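Local coordinates for protein 2,5-dihydroxypyridine 5,6-dioxygenase (Pseudomonas putida KT2440, PDB 7CUP) that catalyses the iron-dependent, dioxygenolytic cleavage of the 2,5-dihydroxypyridine ring between carbons 5 and 6, giving N-formylmaleamate in aerobic nicotinate degradation, at residues Pro134-Leu143 / Thr176-Pro184; Gln271-Met279 / Cys289-Gly297. One frame throughout, in Å; residues are numbered along the deposited sequence.

Interaction 1: Pro134-Leu143 / Thr176-Pro184; sequences PTEDDKRRVL and TEYGYADEP
Lys139 and Tyr178 bring the two backbones to a CA-CA separation of 5.0 Å, and Pro134 and Gly179 approach almost as closely, so that the first two turns of helix 136-151 lie against the chain where it leaves strand 175-177. At Gly179 a side chain would run into Pro134 CG and, at these backbone angles, into the preceding carbonyl as well. Thr135 is the N-cap, its OG1 accepting from Asp138 N. The extended side chain of Lys139 runs alongside Tyr178 in the same direction; with CG anti to the backbone N (chi1 -173°), that methylene sits 3.3 Å from the Tyr178 ring centroid, nearly on the ring normal, in a CH-pi contact. Tyr180 runs across the lysine chain, roughly perpendicular to it, its OH 3.2 Å from Lys139 CD. The helix N-terminus is thus joined to the edge strand of an antiparallel sheet whose strands 263-269 and 319-323 carry the iron ligands His265 and Asp320. Asp182 comes from the opposite direction to Lys139, and its carboxylate is gripped at both oxygens: OD2 receives Lys139 NZ at 2.5 Å and OD1 receives Tyr178 OH at 2.6 Å, each on the syn lone pair. Arg20 adds a second cation at OD2, while Glu183 makes a long salt bridge to the lysine. Farther along the helix, Val142 CG1 presses tightly on Thr176 CB at 3.5 Å.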
ATOM      1  N   PRO A 134      -0.064 -27.844 -14.548  1.00 23.90           N
ATOM      2  CA  PRO A 134       0.482 -29.192 -14.720  1.00 25.95           C
ATOM      3  C   PRO A 134      -0.547 -30.337 -14.591  1.00 25.30           C
ATOM      4  O   PRO A 134      -1.538 -30.206 -13.874  1.00 23.57           O
ATOM      5  CB  PRO A 134       1.566 -29.279 -13.639  1.00 25.66           C
ATOM      6  CG  PRO A 134       1.912 -27.848 -13.331  1.00 26.59           C
ATOM      7  CD  PRO A 134       0.622 -27.082 -13.498  1.00 25.11           C
ATOM      8  N   THR A 135      -0.296 -31.426 -15.336  1.00 26.22           N
ATOM      9  CA  THR A 135      -1.120 -32.670 -15.401  1.00 25.55           C
ATOM     10  C   THR A 135      -0.227 -33.894 -15.159  1.00 25.58           C
ATOM     11  O   THR A 135       0.953 -33.862 -15.527  1.00 22.90           O
ATOM     12  CB  THR A 135      -1.877 -32.790 -16.733  1.00 25.63           C
ATOM     13  OG1 THR A 135      -0.956 -32.916 -17.821  1.00 26.53           O
ATOM     14  CG2 THR A 135      -2.830 -31.637 -16.972  1.00 27.02           C
ATOM     15  N   GLU A 136      -0.774 -34.921 -14.515  1.00 28.29           N
ATOM     16  CA  GLU A 136      -0.166 -36.279 -14.431  1.00 30.74           C
ATOM     17  C   GLU A 136       0.190 -36.757 -15.845  1.00 28.06           C
ATOM     18  O   GLU A 136       1.235 -37.359 -16.016  1.00 32.51           O
ATOM     19  CB  GLU A 136      -1.139 -37.221 -13.721  1.00 32.60           C
ATOM     20  CG  GLU A 136      -1.569 -36.686 -12.359  1.00 38.66           C
ATOM     21  CD  GLU A 136      -2.054 -37.676 -11.307  1.00 41.76           C
ATOM     22  OE1 GLU A 136      -1.269 -38.539 -10.907  1.00 43.80           O
ATOM     23  OE2 GLU A 136      -3.192 -37.527 -10.842  1.00 44.03           O
ATOM     24  N   ASP A 137      -0.640 -36.443 -16.832  1.00 29.35           N
ATOM     25  CA  ASP A 137      -0.428 -36.874 -18.236  1.00 31.44           C
ATOM     26  C   ASP A 137       0.837 -36.209 -18.785  1.00 33.10           C
ATOM     27  O   ASP A 137       1.605 -36.900 -19.504  1.00 31.83           O
ATOM     28  CB  ASP A 137      -1.687 -36.636 -19.067  1.00 35.74           C
ATOM     29  CG  ASP A 137      -1.880 -37.732 -20.102  1.00 43.94           C
ATOM     30  OD1 ASP A 137      -1.589 -37.453 -21.292  1.00 43.84           O
ATOM     31  OD2 ASP A 137      -2.258 -38.872 -19.699  1.00 40.17           O
ATOM     32  N   ASP A 138       1.105 -34.941 -18.439  1.00 28.78           N
ATOM     33  CA  ASP A 138       2.360 -34.295 -18.889  1.00 27.45           C
ATOM     34  C   ASP A 138       3.537 -35.123 -18.358  1.00 25.90           C
ATOM     35  O   ASP A 138       4.492 -35.334 -19.100  1.00 26.42           O
ATOM     36  CB  ASP A 138       2.453 -32.818 -18.472  1.00 29.25           C
ATOM     37  CG  ASP A 138       1.601 -31.871 -19.319  1.00 31.75           C
ATOM     38  OD1 ASP A 138       1.023 -32.329 -20.336  1.00 29.56           O
ATOM     39  OD2 ASP A 138       1.489 -30.677 -18.944  1.00 35.13           O
ATOM     40  N   LYS A 139       3.519 -35.481 -17.083  1.00 24.91           N
ATOM     41  CA  LYS A 139       4.613 -36.248 -16.428  1.00 27.98           C
ATOM     42  C   LYS A 139       4.810 -37.578 -17.167  1.00 28.54           C
ATOM     43  O   LYS A 139       5.979 -37.933 -17.463  1.00 26.79           O
ATOM     44  CB  LYS A 139       4.282 -36.533 -14.966  1.00 29.69           C
ATOM     45  CG  LYS A 139       5.430 -37.171 -14.209  1.00 32.12           C
ATOM     46  CD  LYS A 139       5.002 -37.849 -12.946  1.00 33.87           C
ATOM     47  CE  LYS A 139       6.159 -38.511 -12.247  1.00 36.68           C
ATOM     48  NZ  LYS A 139       5.760 -38.874 -10.867  1.00 39.91           N
ATOM     49  N   ARG A 140       3.707 -38.273 -17.434  1.00 29.55           N
ATOM     50  CA  ARG A 140       3.738 -39.579 -18.141  1.00 36.57           C
ATOM     51  C   ARG A 140       4.505 -39.407 -19.463  1.00 36.32           C
ATOM     52  O   ARG A 140       5.474 -40.177 -19.703  1.00 34.09           O
ATOM     53  CB  ARG A 140       2.317 -40.130 -18.332  1.00 40.03           C
ATOM     54  CG  ARG A 140       2.282 -41.524 -18.951  1.00 43.15           C
ATOM     55  CD  ARG A 140       0.910 -41.996 -19.385  1.00 46.81           C
ATOM     56  NE  ARG A 140       0.216 -41.095 -20.311  1.00 52.86           N
ATOM     57  CZ  ARG A 140       0.509 -40.932 -21.601  1.00 52.94           C
ATOM     58  NH1 ARG A 140       1.512 -41.581 -22.168  1.00 57.03           N
ATOM     59  NH2 ARG A 140      -0.185 -40.081 -22.326  1.00 56.95           N
ATOM     60  N   ARG A 141       4.120 -38.424 -20.281  1.00 36.59           N
ATOM     61  CA  ARG A 141       4.690 -38.226 -21.638  1.00 34.76           C
ATOM     62  C   ARG A 141       6.184 -37.904 -21.513  1.00 34.71           C
ATOM     63  O   ARG A 141       6.994 -38.443 -22.293  1.00 34.31           O
ATOM     64  CB  ARG A 141       3.906 -37.156 -22.403  1.00 34.09           C
ATOM     65  CG  ARG A 141       2.474 -37.566 -22.724  1.00 35.24           C
ATOM     66  CD  ARG A 141       1.708 -36.624 -23.652  1.00 33.67           C
ATOM     67  NE  ARG A 141       1.653 -35.281 -23.079  1.00 36.92           N
ATOM     68  CZ  ARG A 141       2.507 -34.297 -23.376  1.00 37.79           C
ATOM     69  NH1 ARG A 141       3.456 -34.477 -24.274  1.00 34.63           N
ATOM     70  NH2 ARG A 141       2.423 -33.126 -22.767  1.00 38.76           N
ATOM     71  N   VAL A 142       6.559 -37.075 -20.545  1.00 30.70           N
ATOM     72  CA  VAL A 142       7.972 -36.620 -20.367  1.00 31.27           C
ATOM     73  C   VAL A 142       8.861 -37.789 -19.905  1.00 31.84           C
ATOM     74  O   VAL A 142      10.046 -37.847 -20.343  1.00 29.87           O
ATOM     75  CB  VAL A 142       8.045 -35.430 -19.394  1.00 32.89           C
ATOM     76  CG1 VAL A 142       9.473 -35.126 -18.954  1.00 33.49           C
ATOM     77  CG2 VAL A 142       7.364 -34.205 -19.993  1.00 30.86           C
ATOM     78  N   LEU A 143       8.360 -38.621 -18.987  1.00 34.24           N
ATOM     79  CA  LEU A 143       9.096 -39.813 -18.487  1.00 37.37           C
ATOM     80  C   LEU A 143       9.259 -40.840 -19.624  1.00 39.18           C
ATOM     81  O   LEU A 143      10.339 -41.459 -19.682  1.00 41.84           O
ATOM     82  CB  LEU A 143       8.324 -40.440 -17.332  1.00 36.91           C
ATOM     83  CG  LEU A 143       8.275 -39.651 -16.033  1.00 42.56           C
ATOM     84  CD1 LEU A 143       7.891 -40.595 -14.906  1.00 41.13           C
ATOM     85  CD2 LEU A 143       9.592 -38.942 -15.741  1.00 42.08           C
ATOM     86  N   THR A 176      14.440 -34.057 -16.487  1.00 30.71           N
ATOM     87  CA  THR A 176      13.049 -33.737 -16.888  1.00 28.82           C
ATOM     88  C   THR A 176      12.502 -32.550 -16.080  1.00 27.02           C
ATOM     89  O   THR A 176      12.902 -32.372 -14.915  1.00 25.20           O
ATOM     90  CB  THR A 176      12.148 -34.961 -16.718  1.00 29.58           C
ATOM     91  OG1 THR A 176      12.023 -35.249 -15.324  1.00 29.14           O
ATOM     92  CG2 THR A 176      12.703 -36.156 -17.460  1.00 30.98           C
ATOM     93  N   GLU A 177      11.623 -31.767 -16.707  1.00 24.59           N
ATOM     94  CA  GLU A 177      10.745 -30.785 -16.032  1.00 24.19           C
ATOM     95  C   GLU A 177       9.331 -31.067 -16.522  1.00 23.49           C
ATOM     96  O   GLU A 177       9.149 -30.903 -17.729  1.00 23.84           O
ATOM     97  CB  GLU A 177      11.200 -29.354 -16.347  1.00 24.80           C
ATOM     98  CG  GLU A 177      12.655 -29.078 -16.091  1.00 24.89           C
ATOM     99  CD  GLU A 177      13.055 -27.619 -16.191  1.00 27.07           C
ATOM    100  OE1 GLU A 177      12.160 -26.774 -16.207  1.00 27.01           O
ATOM    101  OE2 GLU A 177      14.270 -27.324 -16.230  1.00 28.91           O
ATOM    102  N   TYR A 178       8.399 -31.518 -15.657  1.00 21.47           N
ATOM    103  CA  TYR A 178       6.968 -31.813 -15.979  1.00 22.56           C
ATOM    104  C   TYR A 178       6.008 -31.008 -15.083  1.00 21.61           C
ATOM    105  O   TYR A 178       4.773 -31.222 -15.165  1.00 24.10           O
ATOM    106  CB  TYR A 178       6.638 -33.318 -15.880  1.00 23.46           C
ATOM    107  CG  TYR A 178       7.083 -34.036 -14.617  1.00 25.57           C
ATOM    108  CD1 TYR A 178       6.377 -33.906 -13.425  1.00 25.60           C
ATOM    109  CD2 TYR A 178       8.175 -34.896 -14.610  1.00 27.72           C
ATOM    110  CE1 TYR A 178       6.764 -34.553 -12.262  1.00 27.51           C
ATOM    111  CE2 TYR A 178       8.571 -35.558 -13.452  1.00 28.47           C
ATOM    112  CZ  TYR A 178       7.868 -35.393 -12.269  1.00 29.23           C
ATOM    113  OH  TYR A 178       8.217 -36.059 -11.113  1.00 29.19           O
ATOM    114  N   GLY A 179       6.521 -30.082 -14.265  1.00 22.88           N
ATOM    115  CA  GLY A 179       5.698 -29.000 -13.688  1.00 21.07           C
ATOM    116  C   GLY A 179       5.377 -29.154 -12.211  1.00 23.84           C
ATOM    117  O   GLY A 179       4.664 -28.286 -11.672  1.00 21.64           O
ATOM    118  N   TYR A 180       5.833 -30.213 -11.538  1.00 24.53           N
ATOM    119  CA  TYR A 180       5.487 -30.404 -10.105  1.00 22.82           C
ATOM    120  C   TYR A 180       6.600 -31.187  -9.417  1.00 24.32           C
ATOM    121  O   TYR A 180       7.399 -31.851 -10.125  1.00 23.94           O
ATOM    122  CB  TYR A 180       4.046 -30.914  -9.964  1.00 24.66           C
ATOM    123  CG  TYR A 180       3.681 -32.253 -10.557  1.00 25.92           C
ATOM    124  CD1 TYR A 180       3.150 -32.368 -11.834  1.00 25.57           C
ATOM    125  CD2 TYR A 180       3.780 -33.424  -9.803  1.00 28.09           C
ATOM    126  CE1 TYR A 180       2.783 -33.600 -12.359  1.00 25.63           C
ATOM    127  CE2 TYR A 180       3.398 -34.661 -10.314  1.00 26.48           C
ATOM    128  CZ  TYR A 180       2.893 -34.755 -11.596  1.00 27.33           C
ATOM    129  OH  TYR A 180       2.515 -35.980 -12.079  1.00 28.56           O
ATOM    130  N   ALA A 181       6.713 -31.014  -8.092  1.00 23.40           N
ATOM    131  CA  ALA A 181       7.785 -31.559  -7.238  1.00 23.08           C
ATOM    132  C   ALA A 181       7.238 -32.633  -6.290  1.00 25.30           C
ATOM    133  O   ALA A 181       7.135 -32.344  -5.075  1.00 22.16           O
ATOM    134  CB  ALA A 181       8.433 -30.447  -6.474  1.00 25.82           C
ATOM    135  N   ASP A 182       6.971 -33.826  -6.838  1.00 26.34           N
ATOM    136  CA  ASP A 182       6.279 -34.967  -6.182  1.00 29.28           C
ATOM    137  C   ASP A 182       7.298 -35.888  -5.501  1.00 30.19           C
ATOM    138  O   ASP A 182       6.963 -36.503  -4.515  1.00 31.46           O
ATOM    139  CB  ASP A 182       5.361 -35.731  -7.151  1.00 27.46           C
ATOM    140  CG  ASP A 182       6.038 -36.236  -8.411  1.00 27.50           C
ATOM    141  OD1 ASP A 182       7.014 -35.601  -8.857  1.00 30.41           O
ATOM    142  OD2 ASP A 182       5.554 -37.243  -8.950  1.00 28.82           O
ATOM    143  N   GLU A 183       8.529 -35.942  -5.949  1.00 34.04           N
ATOM    144  CA  GLU A 183       9.483 -36.909  -5.382  1.00 34.52           C
ATOM    145  C   GLU A 183      10.482 -36.205  -4.487  1.00 33.02           C
ATOM    146  O   GLU A 183      10.847 -35.061  -4.713  1.00 28.62           O
ATOM    147  CB  GLU A 183      10.140 -37.651  -6.532  1.00 39.74           C
ATOM    148  CG  GLU A 183       9.192 -38.664  -7.123  1.00 49.71           C
ATOM    149  CD  GLU A 183       9.819 -39.363  -8.296  1.00 53.16           C
ATOM    150  OE1 GLU A 183       9.080 -39.636  -9.267  1.00 57.72           O
ATOM    151  OE2 GLU A 183      11.062 -39.571  -8.240  1.00 54.67           O
ATOM    152  N   PRO A 184      11.018 -36.920  -3.482  1.00 33.77           N
ATOM    153  CA  PRO A 184      11.955 -36.307  -2.550  1.00 31.92           C
ATOM    154  C   PRO A 184      13.220 -35.886  -3.321  1.00 29.58           C
ATOM    155  O   PRO A 184      13.602 -36.562  -4.264  1.00 24.60           O
ATOM    156  CB  PRO A 184      12.206 -37.389  -1.475  1.00 35.81           C
ATOM    157  CG  PRO A 184      11.265 -38.553  -1.817  1.00 34.58           C
ATOM    158  CD  PRO A 184      10.807 -38.363  -3.247  1.00 35.22           C
TER
HETATM  159  O   HOH W   1       1.859 -37.536 -10.206  1.00 38.65           O
HETATM  160  O   HOH W   2       2.984 -29.873 -16.952  1.00 27.51           O

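Interaction 2: Gln271-Met279 / Cys289-Gly297; sequences QPRAQWTAM and CMDARAFYG
Trp276 CB lies over the centre of one face of the Phe295 ring, 3.8 Å from the centroid and 5° off the normal, a CH-pi contact. The two side chains run alongside each other in the same direction, their rings oblique with planes 56° apart, while Asp291 O and the CA of Ala292 sit at the Phe295 edge, in its plane. A chi1 of 69° tucks the Phe295 ring back over its own backbone, beside the helix end and against Trp276 CB. An alanine here would remove the ring and is likely to leave Trp276 CB without its aromatic support, opening a gap between the 275-278 turn and the end of the helix. Tyr296 meets Pro272 obliquely, CD1 to CD at 4.1 Å. Two type I turns, 271-274 and 275-278, lay this loop after strand 263-269 along helix 290-294, ahead of strand 299-303; Thr277 O accepts from Tyr247 OH of a second subunit. Beyond the helix a single beta bridge pairs Gln271 with Phe295: Gln271 N donates to Ala294 O at 3.1 Å, and Tyr296 N returns a weak bond to Gln271 O. At the other end Cys289 is the N-cap, its SG accepting weakly from Ala292 N and packing 3.6 Å from Met279 CB. Between them, Asp291 OD1 takes Gln275 N at 2.9 Å on its anti lone pair. Arg131 forms a salt bridge to the same OD1, so this buried carboxylate probably stays ionised, its negative charge balanced by the arginine and its OD1 further stabilised by the backbone N-H.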
ATOM      1  N   GLN A 271       5.560 -29.764 -24.523  1.00 26.21           N
ATOM      2  CA  GLN A 271       4.430 -28.971 -23.956  1.00 26.29           C
ATOM      3  C   GLN A 271       3.570 -28.354 -25.067  1.00 26.57           C
ATOM      4  O   GLN A 271       3.817 -27.250 -25.545  1.00 22.84           O
ATOM      5  CB  GLN A 271       4.974 -27.911 -22.983  1.00 26.17           C
ATOM      6  CG  GLN A 271       3.897 -27.175 -22.203  1.00 24.12           C
ATOM      7  CD  GLN A 271       2.836 -28.083 -21.637  1.00 20.77           C
ATOM      8  OE1 GLN A 271       1.811 -28.343 -22.262  1.00 19.71           O
ATOM      9  NE2 GLN A 271       3.062 -28.515 -20.406  1.00 21.14           N
ATOM     10  N   PRO A 272       2.475 -29.020 -25.478  1.00 26.43           N
ATOM     11  CA  PRO A 272       1.625 -28.482 -26.533  1.00 28.01           C
ATOM     12  C   PRO A 272       0.803 -27.261 -26.096  1.00 26.36           C
ATOM     13  O   PRO A 272       0.325 -26.537 -26.955  1.00 25.59           O
ATOM     14  CB  PRO A 272       0.729 -29.676 -26.876  1.00 28.82           C
ATOM     15  CG  PRO A 272       0.605 -30.418 -25.571  1.00 28.62           C
ATOM     16  CD  PRO A 272       1.977 -30.296 -24.939  1.00 27.91           C
ATOM     17  N   ARG A 273       0.656 -27.027 -24.794  1.00 26.22           N
ATOM     18  CA  ARG A 273      -0.052 -25.821 -24.283  1.00 25.19           C
ATOM     19  C   ARG A 273       0.889 -24.604 -24.288  1.00 23.78           C
ATOM     20  O   ARG A 273       0.383 -23.467 -24.151  1.00 23.06           O
ATOM     21  CB  ARG A 273      -0.668 -26.135 -22.919  1.00 25.95           C
ATOM     22  CG  ARG A 273      -1.803 -27.147 -23.013  1.00 25.23           C
ATOM     23  CD  ARG A 273      -2.467 -27.434 -21.663  1.00 26.28           C
ATOM     24  NE  ARG A 273      -1.567 -28.183 -20.794  1.00 26.09           N
ATOM     25  CZ  ARG A 273      -1.573 -28.171 -19.463  1.00 26.40           C
ATOM     26  NH1 ARG A 273      -2.439 -27.434 -18.786  1.00 27.29           N
ATOM     27  NH2 ARG A 273      -0.689 -28.900 -18.806  1.00 28.28           N
ATOM     28  N   ALA A 274       2.194 -24.836 -24.444  1.00 21.93           N
ATOM     29  CA  ALA A 274       3.204 -23.787 -24.672  1.00 25.41           C
ATOM     30  C   ALA A 274       3.155 -23.479 -26.162  1.00 24.96           C
ATOM     31  O   ALA A 274       2.878 -24.398 -26.920  1.00 24.81           O
ATOM     32  CB  ALA A 274       4.586 -24.233 -24.260  1.00 25.96           C
ATOM     33  N   GLN A 275       3.457 -22.250 -26.560  1.00 23.97           N
ATOM     34  CA  GLN A 275       3.329 -21.827 -27.973  1.00 24.14           C
ATOM     35  C   GLN A 275       4.505 -20.936 -28.347  1.00 26.53           C
ATOM     36  O   GLN A 275       4.830 -19.947 -27.622  1.00 23.85           O
ATOM     37  CB  GLN A 275       2.008 -21.110 -28.188  1.00 23.45           C
ATOM     38  CG  GLN A 275       0.794 -21.991 -27.977  1.00 24.31           C
ATOM     39  CD  GLN A 275       0.641 -22.972 -29.112  1.00 24.69           C
ATOM     40  OE1 GLN A 275       0.866 -22.632 -30.263  1.00 25.63           O
ATOM     41  NE2 GLN A 275       0.244 -24.191 -28.794  1.00 25.71           N
ATOM     42  N   TRP A 276       5.089 -21.256 -29.491  1.00 26.58           N
ATOM     43  CA  TRP A 276       6.165 -20.448 -30.100  1.00 25.38           C
ATOM     44  C   TRP A 276       5.682 -19.012 -30.300  1.00 23.34           C
ATOM     45  O   TRP A 276       6.498 -18.135 -30.191  1.00 22.36           O
ATOM     46  CB  TRP A 276       6.581 -21.135 -31.392  1.00 25.30           C
ATOM     47  CG  TRP A 276       7.374 -20.294 -32.321  1.00 25.08           C
ATOM     48  CD1 TRP A 276       8.687 -19.968 -32.184  1.00 26.41           C
ATOM     49  CD2 TRP A 276       6.910 -19.679 -33.538  1.00 24.46           C
ATOM     50  NE1 TRP A 276       9.077 -19.184 -33.232  1.00 27.00           N
ATOM     51  CE2 TRP A 276       8.012 -18.985 -34.078  1.00 26.46           C
ATOM     52  CE3 TRP A 276       5.700 -19.669 -34.237  1.00 26.49           C
ATOM     53  CZ2 TRP A 276       7.942 -18.291 -35.283  1.00 25.49           C
ATOM     54  CZ3 TRP A 276       5.615 -18.962 -35.422  1.00 26.58           C
ATOM     55  CH2 TRP A 276       6.725 -18.282 -35.936  1.00 27.23           C
ATOM     56  N   THR A 277       4.392 -18.764 -30.522  1.00 24.91           N
ATOM     57  CA  THR A 277       3.890 -17.382 -30.786  1.00 26.42           C
ATOM     58  C   THR A 277       3.700 -16.572 -29.486  1.00 25.07           C
ATOM     59  O   THR A 277       3.539 -15.344 -29.562  1.00 24.88           O
ATOM     60  CB  THR A 277       2.572 -17.412 -31.554  1.00 26.62           C
ATOM     61  OG1 THR A 277       1.688 -18.204 -30.746  1.00 25.19           O
ATOM     62  CG2 THR A 277       2.761 -17.910 -32.963  1.00 26.31           C
ATOM     63  N   ALA A 278       3.678 -17.216 -28.333  1.00 25.33           N
ATOM     64  CA  ALA A 278       3.345 -16.563 -27.041  1.00 24.31           C
ATOM     65  C   ALA A 278       4.287 -15.378 -26.734  1.00 23.47           C
ATOM     66  O   ALA A 278       3.797 -14.322 -26.274  1.00 22.44           O
ATOM     67  CB  ALA A 278       3.360 -17.622 -25.971  1.00 24.68           C
ATOM     68  N   MET A 279       5.583 -15.497 -27.016  1.00 21.83           N
ATOM     69  CA  MET A 279       6.599 -14.494 -26.603  1.00 23.62           C
ATOM     70  C   MET A 279       6.222 -13.147 -27.224  1.00 25.89           C
ATOM     71  O   MET A 279       6.314 -12.102 -26.527  1.00 25.59           O
ATOM     72  CB  MET A 279       7.992 -14.913 -27.080  1.00 23.51           C
ATOM     73  CG  MET A 279       9.113 -14.099 -26.492  1.00 24.89           C
ATOM     74  SD  MET A 279      10.728 -14.704 -27.073  1.00 25.97           S
ATOM     75  CE  MET A 279      10.678 -14.294 -28.817  1.00 23.46           C
ATOM     76  N   CYS A 289       9.735 -16.521 -20.229  1.00 25.58           N
ATOM     77  CA  CYS A 289       9.229 -17.134 -21.485  1.00 24.06           C
ATOM     78  C   CYS A 289       9.533 -18.640 -21.456  1.00 25.64           C
ATOM     79  O   CYS A 289      10.364 -19.175 -22.253  1.00 24.28           O
ATOM     80  CB  CYS A 289       9.757 -16.452 -22.748  1.00 26.88           C
ATOM     81  SG  CYS A 289       8.788 -16.932 -24.212  1.00 30.37           S
ATOM     82  N   MET A 290       8.806 -19.331 -20.593  1.00 22.92           N
ATOM     83  CA  MET A 290       8.768 -20.815 -20.586  1.00 23.31           C
ATOM     84  C   MET A 290       8.089 -21.344 -21.848  1.00 21.52           C
ATOM     85  O   MET A 290       8.443 -22.460 -22.229  1.00 23.57           O
ATOM     86  CB  MET A 290       8.074 -21.336 -19.330  1.00 20.78           C
ATOM     87  CG  MET A 290       8.912 -21.143 -18.091  1.00 19.71           C
ATOM     88  SD  MET A 290      10.611 -21.785 -18.250  1.00 23.25           S
ATOM     89  CE  MET A 290      10.296 -23.527 -18.476  1.00 19.70           C
ATOM     90  N   ASP A 291       7.215 -20.565 -22.495  1.00 21.23           N
ATOM     91  CA  ASP A 291       6.587 -20.956 -23.781  1.00 20.96           C
ATOM     92  C   ASP A 291       7.679 -21.288 -24.808  1.00 22.99           C
ATOM     93  O   ASP A 291       7.543 -22.298 -25.508  1.00 23.18           O
ATOM     94  CB  ASP A 291       5.674 -19.849 -24.287  1.00 21.45           C
ATOM     95  CG  ASP A 291       4.291 -19.877 -23.681  1.00 22.62           C
ATOM     96  OD1 ASP A 291       3.451 -20.665 -24.182  1.00 22.96           O
ATOM     97  OD2 ASP A 291       4.047 -19.106 -22.733  1.00 24.71           O
ATOM     98  N   ALA A 292       8.707 -20.435 -24.914  1.00 22.85           N
ATOM     99  CA  ALA A 292       9.806 -20.561 -25.882  1.00 22.69           C
ATOM    100  C   ALA A 292      10.622 -21.798 -25.522  1.00 24.06           C
ATOM    101  O   ALA A 292      11.053 -22.486 -26.443  1.00 25.66           O
ATOM    102  CB  ALA A 292      10.660 -19.307 -25.878  1.00 23.79           C
ATOM    103  N   ARG A 293      10.848 -22.071 -24.231  1.00 23.45           N
ATOM    104  CA  ARG A 293      11.682 -23.241 -23.847  1.00 21.66           C
ATOM    105  C   ARG A 293      10.912 -24.543 -24.105  1.00 20.48           C
ATOM    106  O   ARG A 293      11.568 -25.560 -24.398  1.00 22.05           O
ATOM    107  CB  ARG A 293      12.144 -23.171 -22.391  1.00 21.23           C
ATOM    108  CG  ARG A 293      13.070 -22.007 -22.076  1.00 22.66           C
ATOM    109  CD  ARG A 293      13.540 -22.023 -20.653  1.00 22.34           C
ATOM    110  NE  ARG A 293      14.537 -20.981 -20.488  1.00 23.19           N
ATOM    111  CZ  ARG A 293      14.280 -19.685 -20.337  1.00 26.11           C
ATOM    112  NH1 ARG A 293      13.023 -19.254 -20.312  1.00 26.55           N
ATOM    113  NH2 ARG A 293      15.283 -18.820 -20.201  1.00 26.15           N
ATOM    114  N   ALA A 294       9.598 -24.563 -23.887  1.00 20.71           N
ATOM    115  CA  ALA A 294       8.844 -25.821 -23.686  1.00 21.93           C
ATOM    116  C   ALA A 294       8.029 -26.231 -24.919  1.00 22.57           C
ATOM    117  O   ALA A 294       7.559 -27.368 -24.901  1.00 24.49           O
ATOM    118  CB  ALA A 294       7.959 -25.765 -22.456  1.00 20.37           C
ATOM    119  N   PHE A 295       7.819 -25.390 -25.921  1.00 21.63           N
ATOM    120  CA  PHE A 295       6.783 -25.681 -26.942  1.00 22.65           C
ATOM    121  C   PHE A 295       7.083 -27.043 -27.605  1.00 22.84           C
ATOM    122  O   PHE A 295       8.253 -27.393 -27.882  1.00 22.65           O
ATOM    123  CB  PHE A 295       6.600 -24.518 -27.910  1.00 21.73           C
ATOM    124  CG  PHE A 295       7.726 -24.199 -28.876  1.00 24.32           C
ATOM    125  CD1 PHE A 295       7.750 -24.759 -30.143  1.00 22.61           C
ATOM    126  CD2 PHE A 295       8.676 -23.223 -28.585  1.00 24.31           C
ATOM    127  CE1 PHE A 295       8.719 -24.390 -31.065  1.00 23.38           C
ATOM    128  CE2 PHE A 295       9.652 -22.869 -29.506  1.00 24.70           C
ATOM    129  CZ  PHE A 295       9.684 -23.463 -30.743  1.00 23.16           C
ATOM    130  N   TYR A 296       6.023 -27.808 -27.832  1.00 24.78           N
ATOM    131  CA  TYR A 296       6.040 -29.182 -28.390  1.00 27.13           C
ATOM    132  C   TYR A 296       6.907 -29.233 -29.660  1.00 27.91           C
ATOM    133  O   TYR A 296       6.616 -28.518 -30.631  1.00 29.89           O
ATOM    134  CB  TYR A 296       4.590 -29.576 -28.668  1.00 29.24           C
ATOM    135  CG  TYR A 296       4.323 -31.034 -28.961  1.00 31.21           C
ATOM    136  CD1 TYR A 296       4.252 -31.964 -27.936  1.00 34.78           C
ATOM    137  CD2 TYR A 296       4.034 -31.470 -30.244  1.00 32.35           C
ATOM    138  CE1 TYR A 296       3.942 -33.297 -28.176  1.00 34.83           C
ATOM    139  CE2 TYR A 296       3.709 -32.796 -30.500  1.00 34.46           C
ATOM    140  CZ  TYR A 296       3.674 -33.714 -29.466  1.00 33.28           C
ATOM    141  OH  TYR A 296       3.379 -35.023 -29.692  1.00 34.51           O
ATOM    142  N   GLY A 297       7.970 -30.034 -29.663  1.00 29.14           N
ATOM    143  CA  GLY A 297       8.748 -30.307 -30.892  1.00 29.39           C
ATOM    144  C   GLY A 297       9.880 -29.322 -31.142  1.00 29.42           C
ATOM    145  O   GLY A 297      10.541 -29.437 -32.172  1.00 28.45           O
TER
HETATM  146  O   HOH W   3       3.284 -26.138 -29.020  1.00 24.17           O

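How the interactions relate
The two contacts follow one another along the chain, and their centres are about 17 Å apart, yet they touch directly. Asp138, on the helix of 134-143, sends OD2 to Arg273 NH2 of the 271-274 turn at 2.8 Å, a salt bridge, and to Gln271 NE2 at 3.0 Å, a probable hydrogen bond; Arg141 NH2 packs on Pro272 CD at 3.6 Å. The Asp138 carboxylate is the polar part of this junction. Neither contact holds an iron ligand, but both approach the site formed by His265, Ser302, His318 and Asp320: the side chain of Glu177 in interaction 1 is about 8 Å from the iron, and in interaction 2 the second-shell Arg293 forms a salt bridge to Asp320.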